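Local coordinates for CLIP-associating protein 2 (Mus musculus, PDB 3WOZ) that probably binds tubulin or microtubules through TOG domains built of HEAT repeats and contributes to the control of microtubule dynamics, at residues L44-L47 with C48-T52; V108-A111 with L112-R116; S64-L67 with E68-D72. All blocks are in the same frame, centred on the assembly; numbering follows the deposited sequence.

Interaction 1: L44-L47 with C48-T52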
loop_
_atom_site.group_PDB
_atom_site.type_symbol
_atom_site.label_atom_id
_atom_site.label_comp_id
_atom_site.label_asym_id
_atom_site.label_seq_id
_atom_site.Cartn_x
_atom_site.Cartn_y
_atom_site.Cartn_z
ATOM N N LEU A 44 -3.637 -10.869 18.033
ATOM C CA LEU A 44 -3.616 -10.246 16.713
ATOM C C LEU A 44 -3.015 -8.844 16.775
ATOM O O LEU A 44 -2.224 -8.468 15.911
ATOM C CB LEU A 44 -5.024 -10.193 16.104
ATOM C CG LEU A 44 -5.154 -9.493 14.745
ATOM C CD1 LEU A 44 -4.610 -10.374 13.631
ATOM C CD2 LEU A 44 -6.592 -9.096 14.455
ATOM N N LYS A 45 -3.399 -8.081 17.797
ATOM C CA LYS A 45 -2.855 -6.746 18.023
ATOM C C LYS A 45 -1.333 -6.803 18.208
ATOM O O LYS A 45 -0.602 -6.019 17.603
ATOM C CB LYS A 45 -3.526 -6.089 19.231
ATOM C CG LYS A 45 -3.089 -4.654 19.500
ATOM C CD LYS A 45 -3.746 -4.112 20.765
ATOM C CE LYS A 45 -3.268 -2.699 21.082
ATOM N NZ LYS A 45 -3.718 -1.710 20.058
ATOM N N ARG A 46 -0.871 -7.743 19.027
ATOM C CA ARG A 46 0.558 -7.951 19.254
ATOM C C ARG A 46 1.288 -8.377 17.972
ATOM O O ARG A 46 2.397 -7.908 17.702
ATOM C CB ARG A 46 0.784 -8.966 20.381
ATOM C CG ARG A 46 2.236 -9.404 20.574
ATOM C CD ARG A 46 2.494 -9.829 22.010
ATOM N NE ARG A 46 3.588 -10.797 22.138
ATOM C CZ ARG A 46 4.883 -10.489 22.154
ATOM N NH1 ARG A 46 5.278 -9.225 22.025
ATOM N NH2 ARG A 46 5.788 -11.449 22.287
ATOM N N LEU A 47 0.659 -9.250 17.187
ATOM C CA LEU A 47 1.242 -9.699 15.923
ATOM C C LEU A 47 1.373 -8.550 14.917
ATOM O O LEU A 47 2.381 -8.451 14.214
ATOM C CB LEU A 47 0.449 -10.873 15.329
ATOM C CG LEU A 47 0.853 -11.436 13.956
ATOM C CD1 LEU A 47 2.362 -11.651 13.835
ATOM C CD2 LEU A 47 0.113 -12.728 13.687
ATOM N N CYS A 48 0.358 -7.688 14.859
ATOM C CA CYS A 48 0.407 -6.498 14.019
ATOM C C CYS A 48 1.548 -5.567 14.416
ATOM O O CYS A 48 2.174 -4.951 13.556
ATOM C CB CYS A 48 -0.919 -5.748 14.057
ATOM S SG CYS A 48 -2.209 -6.590 13.153
ATOM N N GLU A 49 1.810 -5.484 15.717
ATOM C CA GLU A 49 2.900 -4.663 16.245
ATOM C C GLU A 49 4.265 -5.257 15.902
ATOM O O GLU A 49 5.201 -4.524 15.569
ATOM C CB GLU A 49 2.739 -4.463 17.755
ATOM C CG GLU A 49 1.549 -3.570 18.113
ATOM C CD GLU A 49 1.166 -3.621 19.585
ATOM O OE1 GLU A 49 1.810 -4.368 20.360
ATOM O OE2 GLU A 49 0.213 -2.910 19.966
ATOM N N ILE A 50 4.360 -6.583 15.975
ATOM C CA ILE A 50 5.548 -7.321 15.547
ATOM C C ILE A 50 5.802 -7.155 14.043
ATOM O O ILE A 50 6.937 -6.930 13.621
ATOM C CB ILE A 50 5.433 -8.824 15.902
ATOM C CG1 ILE A 50 5.548 -9.019 17.421
ATOM C CG2 ILE A 50 6.501 -9.649 15.168
ATOM C CD1 ILE A 50 5.086 -10.391 17.918
ATOM N N PHE A 51 4.738 -7.256 13.248
ATOM C CA PHE A 51 4.848 -7.148 11.797
ATOM C C PHE A 51 5.225 -5.740 11.343
ATOM O O PHE A 51 5.967 -5.581 10.374
ATOM C CB PHE A 51 3.554 -7.610 11.113
ATOM C CG PHE A 51 3.487 -9.094 10.853
ATOM C CD1 PHE A 51 4.560 -9.931 11.154
ATOM C CD2 PHE A 51 2.356 -9.651 10.262
ATOM C CE1 PHE A 51 4.497 -11.296 10.890
ATOM C CE2 PHE A 51 2.289 -11.011 9.994
ATOM C CZ PHE A 51 3.365 -11.834 10.308
ATOM N N THR A 52 4.705 -4.732 12.047
ATOM C CA THR A 52 5.055 -3.334 11.809
ATOM C C THR A 52 6.570 -3.134 11.894
ATOM O O THR A 52 7.164 -2.497 11.022
ATOM C CB THR A 52 4.332 -2.392 12.806
ATOM O OG1 THR A 52 2.916 -2.530 12.652
ATOM C CG2 THR A 52 4.717 -0.926 12.572
#
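Leu47 and Phe51, one helical turn apart, lie side by side and point the same way, and the leucine sets its CD1 methyl almost squarely over the ring. Leu47 CD1 stands 3.6 Å from the centroid of the Phe51 ring, only 11° off the ring normal, a CH-pi contact centred on one face. With CG of Leu47 anti to the backbone N (chi1 176°), the branch leans along the helix toward the phenylalanine. The backbone joins the same two residues, Phe51 N donating to Leu47 O at 2.8 Å. Both side chains are buried in the core of the HEAT-repeat solenoid, where helix 41-54 packs between helices 19-34 and 60-77, and the Phe51 ring also makes edge-to-face contacts with Phe66 and Phe73. Cutting Phe51 back to alanine is likely to leave the Leu47 methyl with no ring to rest on and to open a gap between these helices. Packing is looser where the helix turns outward. There Lys45 and Glu49 approach without closing a salt bridge: Lys45 NZ stays 4.1 Å from Glu49 OE2, and both residues are exposed. Between these two sides, Ile50 CD1 sits over one face of the Arg46 guanidinium and also lies 4.0 Å from Arg46 CG.

Interaction 2: V108-A111 with L112-R116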
loop_
_atom_site.group_PDB
_atom_site.type_symbol
_atom_site.label_atom_id
_atom_site.label_comp_id
_atom_site.label_asym_id
_atom_site.label_seq_id
_atom_site.Cartn_x
_atom_site.Cartn_y
_atom_site.Cartn_z
ATOM N N VAL A 108 6.916 -8.398 -2.418
ATOM C CA VAL A 108 6.254 -7.158 -2.019
ATOM C C VAL A 108 5.057 -6.926 -2.933
ATOM O O VAL A 108 3.955 -6.645 -2.460
ATOM C CB VAL A 108 7.203 -5.932 -2.084
ATOM C CG1 VAL A 108 6.475 -4.664 -1.640
ATOM C CG2 VAL A 108 8.437 -6.153 -1.229
ATOM N N GLN A 109 5.276 -7.067 -4.240
ATOM C CA GLN A 109 4.193 -6.924 -5.214
ATOM C C GLN A 109 3.045 -7.891 -4.920
ATOM O O GLN A 109 1.875 -7.506 -4.964
ATOM C CB GLN A 109 4.701 -7.099 -6.650
ATOM C CG GLN A 109 3.670 -6.730 -7.721
ATOM C CD GLN A 109 3.185 -5.292 -7.585
ATOM O OE1 GLN A 109 3.926 -4.348 -7.855
ATOM N NE2 GLN A 109 1.941 -5.122 -7.153
ATOM N N LYS A 110 3.395 -9.135 -4.595
ATOM C CA LYS A 110 2.414 -10.158 -4.256
ATOM C C LYS A 110 1.603 -9.755 -3.024
ATOM O O LYS A 110 0.374 -9.847 -3.032
ATOM C CB LYS A 110 3.099 -11.515 -4.038
ATOM C CG LYS A 110 2.191 -12.619 -3.486
ATOM C CD LYS A 110 1.122 -13.028 -4.490
ATOM C CE LYS A 110 0.344 -14.243 -4.014
ATOM N NZ LYS A 110 -0.866 -14.451 -4.863
ATOM N N ALA A 111 2.297 -9.318 -1.975
ATOM C CA ALA A 111 1.643 -8.821 -0.766
ATOM C C ALA A 111 0.719 -7.633 -1.057
ATOM O O ALA A 111 -0.379 -7.548 -0.503
ATOM C CB ALA A 111 2.675 -8.458 0.287
ATOM N N LEU A 112 1.167 -6.725 -1.925
ATOM C CA LEU A 112 0.344 -5.598 -2.362
ATOM C C LEU A 112 -0.909 -6.061 -3.100
ATOM O O LEU A 112 -1.990 -5.512 -2.883
ATOM C CB LEU A 112 1.136 -4.643 -3.265
ATOM C CG LEU A 112 2.119 -3.653 -2.640
ATOM C CD1 LEU A 112 2.991 -3.039 -3.732
ATOM C CD2 LEU A 112 1.387 -2.558 -1.844
ATOM N N ASP A 113 -0.755 -7.060 -3.975
ATOM C CA ASP A 113 -1.876 -7.580 -4.758
ATOM C C ASP A 113 -2.920 -8.224 -3.845
ATOM O O ASP A 113 -4.121 -8.023 -4.030
ATOM C CB ASP A 113 -1.399 -8.599 -5.806
ATOM C CG ASP A 113 -0.561 -7.972 -6.912
ATOM O OD1 ASP A 113 -0.548 -6.729 -7.079
ATOM O OD2 ASP A 113 0.089 -8.742 -7.639
ATOM N N ILE A 114 -2.445 -8.994 -2.867
ATOM C CA ILE A 114 -3.304 -9.618 -1.863
ATOM C C ILE A 114 -4.055 -8.541 -1.072
ATOM O O ILE A 114 -5.274 -8.608 -0.936
ATOM C CB ILE A 114 -2.485 -10.537 -0.905
ATOM C CG1 ILE A 114 -1.800 -11.671 -1.680
ATOM C CG2 ILE A 114 -3.355 -11.094 0.223
ATOM C CD1 ILE A 114 -2.730 -12.569 -2.456
ATOM N N THR A 115 -3.320 -7.548 -0.574
ATOM C CA THR A 115 -3.909 -6.403 0.130
ATOM C C THR A 115 -5.020 -5.766 -0.693
ATOM O O THR A 115 -6.123 -5.565 -0.198
ATOM C CB THR A 115 -2.845 -5.328 0.453
ATOM O OG1 THR A 115 -1.797 -5.922 1.222
ATOM C CG2 THR A 115 -3.451 -4.161 1.250
ATOM N N ARG A 116 -4.722 -5.473 -1.953
ATOM C CA ARG A 116 -5.646 -4.757 -2.832
ATOM C C ARG A 116 -6.977 -5.474 -3.026
ATOM O O ARG A 116 -8.012 -4.821 -3.171
ATOM C CB ARG A 116 -4.985 -4.499 -4.183
ATOM C CG ARG A 116 -5.480 -3.258 -4.919
ATOM C CD ARG A 116 -4.444 -2.828 -5.968
ATOM N NE ARG A 116 -4.082 -3.964 -6.808
ATOM C CZ ARG A 116 -2.863 -4.481 -6.934
ATOM N NH1 ARG A 116 -1.811 -3.966 -6.298
ATOM N NH2 ARG A 116 -2.700 -5.522 -7.731
#
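Gln109 reaches forward to Asp113 on the next turn and donates from NE2 to Asp113 OD1 at 3.0 Å. The glutamine chain leaves the backbone with CG anti to N and then bends sharply at chi2 (58°), which swings the amide along the helix instead of out into solvent. The amide and carboxylate planes are 32° apart, and the N-H reaches OD1 from above the carboxylate plane. From the opposite face of that plane Arg116 NH2 meets the same oxygen at 2.6 Å, the hydrogen-bonded part of a salt bridge, while Arg116 NH1 adds a weak bond. The arginine achieves this by a bend at chi3, which turns its guanidinium back toward the aspartate three residues earlier. One carboxylate oxygen is thus held from two sides, and the positive charge of the arginine would be expected to favour the ionised aspartate.

On another side of the helix, Lys110 is likewise bent at chi2 and runs across Ile114, with Lys110 NZ 3.6 Å from Ile114 CD1; the CE methylene and NZ lie against the CD1 methyl. The Thr115 hydroxyl, with OG1 beside its own backbone N and anti to the carbonyl carbon (chi1 -57°), donates to Ala111 O at 2.8 Å. That bond gives the hydroxyl of this buried residue a partner within the helix, and Thr115 N reaches the same carbonyl from the other face of its plane.

In this HEAT-repeat solenoid, helix 102-118 is flanked by three others: Leu112 and Thr115 pack on Leu92 of helix 85-96 and on Tyr150 of helix 141-155, while Val108 and Ile114 rest on Leu67 and Ile74 of helix 60-77.

Interaction 3: S64-L67 with E68-D72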
loop_
_atom_site.group_PDB
_atom_site.type_symbol
_atom_site.label_atom_id
_atom_site.label_comp_id
_atom_site.label_asym_id
_atom_site.label_seq_id
_atom_site.Cartn_x
_atom_site.Cartn_y
_atom_site.Cartn_z
ATOM N N SER A 64 12.275 -11.727 3.802
ATOM C CA SER A 64 11.622 -12.438 2.703
ATOM C C SER A 64 10.591 -13.456 3.184
ATOM O O SER A 64 9.528 -13.592 2.578
ATOM C CB SER A 64 12.649 -13.107 1.795
ATOM O OG SER A 64 13.097 -12.185 0.822
HETATM N N MSE A 65 10.911 -14.162 4.268
HETATM C CA MSE A 65 9.961 -15.074 4.912
HETATM C C MSE A 65 8.753 -14.335 5.498
HETATM O O MSE A 65 7.632 -14.852 5.484
HETATM C CB MSE A 65 10.643 -15.855 6.027
HETATM C CG MSE A 65 11.609 -16.927 5.570
HETATM SE SE MSE A 65 12.372 -17.769 7.154
HETATM C CE MSE A 65 10.722 -18.526 7.882
ATOM N N PHE A 66 9.003 -13.139 6.031
ATOM C CA PHE A 66 7.955 -12.269 6.568
ATOM C C PHE A 66 6.978 -11.858 5.467
ATOM O O PHE A 66 5.766 -11.985 5.633
ATOM C CB PHE A 66 8.580 -11.048 7.266
ATOM C CG PHE A 66 7.707 -9.816 7.279
ATOM C CD1 PHE A 66 6.532 -9.771 8.031
ATOM C CD2 PHE A 66 8.083 -8.683 6.558
ATOM C CE1 PHE A 66 5.737 -8.620 8.048
ATOM C CE2 PHE A 66 7.299 -7.524 6.571
ATOM C CZ PHE A 66 6.120 -7.493 7.314
ATOM N N LEU A 67 7.514 -11.384 4.343
ATOM C CA LEU A 67 6.700 -11.041 3.172
ATOM C C LEU A 67 5.812 -12.189 2.690
ATOM O O LEU A 67 4.674 -11.961 2.282
ATOM C CB LEU A 67 7.579 -10.557 2.019
ATOM C CG LEU A 67 8.250 -9.193 2.180
ATOM C CD1 LEU A 67 9.151 -8.941 0.987
ATOM C CD2 LEU A 67 7.216 -8.054 2.357
ATOM N N GLU A 68 6.339 -13.413 2.738
ATOM C CA GLU A 68 5.578 -14.602 2.341
ATOM C C GLU A 68 4.477 -14.940 3.335
ATOM O O GLU A 68 3.407 -15.388 2.946
ATOM C CB GLU A 68 6.499 -15.811 2.168
ATOM C CG GLU A 68 7.361 -15.741 0.930
ATOM C CD GLU A 68 8.446 -16.803 0.897
ATOM O OE1 GLU A 68 9.108 -17.027 1.934
ATOM O OE2 GLU A 68 8.645 -17.403 -0.181
ATOM N N THR A 69 4.759 -14.742 4.616
ATOM C CA THR A 69 3.796 -15.003 5.682
ATOM C C THR A 69 2.626 -14.012 5.631
ATOM O O THR A 69 1.499 -14.361 5.983
ATOM C CB THR A 69 4.480 -14.945 7.067
ATOM O OG1 THR A 69 5.707 -15.676 7.018
ATOM C CG2 THR A 69 3.588 -15.548 8.156
ATOM N N LEU A 70 2.903 -12.785 5.182
ATOM C CA LEU A 70 1.887 -11.729 5.074
ATOM C C LEU A 70 0.695 -12.150 4.226
ATOM O O LEU A 70 -0.445 -11.806 4.544
ATOM C CB LEU A 70 2.483 -10.439 4.492
ATOM C CG LEU A 70 3.051 -9.344 5.403
ATOM C CD1 LEU A 70 3.525 -8.169 4.549
ATOM C CD2 LEU A 70 2.022 -8.859 6.428
ATOM N N VAL A 71 0.967 -12.900 3.157
ATOM C CA VAL A 71 -0.066 -13.349 2.222
ATOM C C VAL A 71 -1.127 -14.167 2.960
ATOM O O VAL A 71 -2.318 -13.879 2.864
ATOM C CB VAL A 71 0.543 -14.155 1.046
ATOM C CG1 VAL A 71 -0.547 -14.801 0.185
ATOM C CG2 VAL A 71 1.424 -13.256 0.192
ATOM N N ASP A 72 -0.670 -15.164 3.714
ATOM C CA ASP A 72 -1.540 -16.012 4.529
ATOM C C ASP A 72 -2.210 -15.246 5.660
ATOM O O ASP A 72 -3.373 -15.490 5.974
ATOM C CB ASP A 72 -0.735 -17.173 5.109
ATOM C CG ASP A 72 -0.284 -18.137 4.049
ATOM O OD1 ASP A 72 0.914 -18.098 3.675
ATOM O OD2 ASP A 72 -1.137 -18.912 3.569
#
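Phe66 and Leu70 are set at a slant to each other on the buried side of helix 60-77, one of the paired helices of the HEAT-repeat solenoid that makes up the TOG domain. The outer end of the ring does the touching: Phe66 CE1 lies 3.8 Å from Leu70 CG, and Phe66 CZ lies 3.9 Å from Leu70 CD1. The leucine thus comes obliquely to the CE1-CZ end of the ring, its branch point and both methyls taking part. Phe66 carries its ring with CG roughly anti to the backbone N (chi1 153°), a torsion that tips it forward along the helix toward the next turn. The ring also packs edge-to-face with Phe55, just beyond helix 41-54, and so belongs to an aromatic cluster between the two helices.

Leu67 turns a different way and only brushes Leu70, through Leu67 CD2 and Leu70 CD1 at 4.3 Å; it also packs on Leu92 of helix 85-96. Toward the exposed side, Glu68 stretches its extended chain back along the preceding turn, bringing OE1 within 3.7 Å of Met65 CA. Met65, a selenomethionine, instead packs against helix 19-34 through Leu26 and Leu27.

Backbone bonds join the turns, Leu70 N donating to Phe66 O at 3.0 Å. The Thr69 hydroxyl stays close to the backbone of its own helix, where OG1 has two acceptors within reach, Met65 O at 2.6 Å and Gln30 OE1 of helix 19-34, and its single proton can serve only one at a time.

From the N terminus the chain meets interaction 1 on helix 41-54, then interaction 3 on helix 60-77, and last interaction 2 on helix 102-118. Each lies within one continuous helix, closing only a helical turn; none encloses or crosses another. Interactions 1 and 3 touch across consecutive helices, with Phe51 CD1 3.6 Å from Phe66 CE1. Interactions 3 and 2 meet on another flank of helix 60-77, with Leu67 CD1 3.6 Å from Val108 CG2, and Val71 also packs on Lys110 and Ile114. Interactions 1 and 2 do not touch, their nearest atoms about 10 Å apart, so helix 60-77 bridges them.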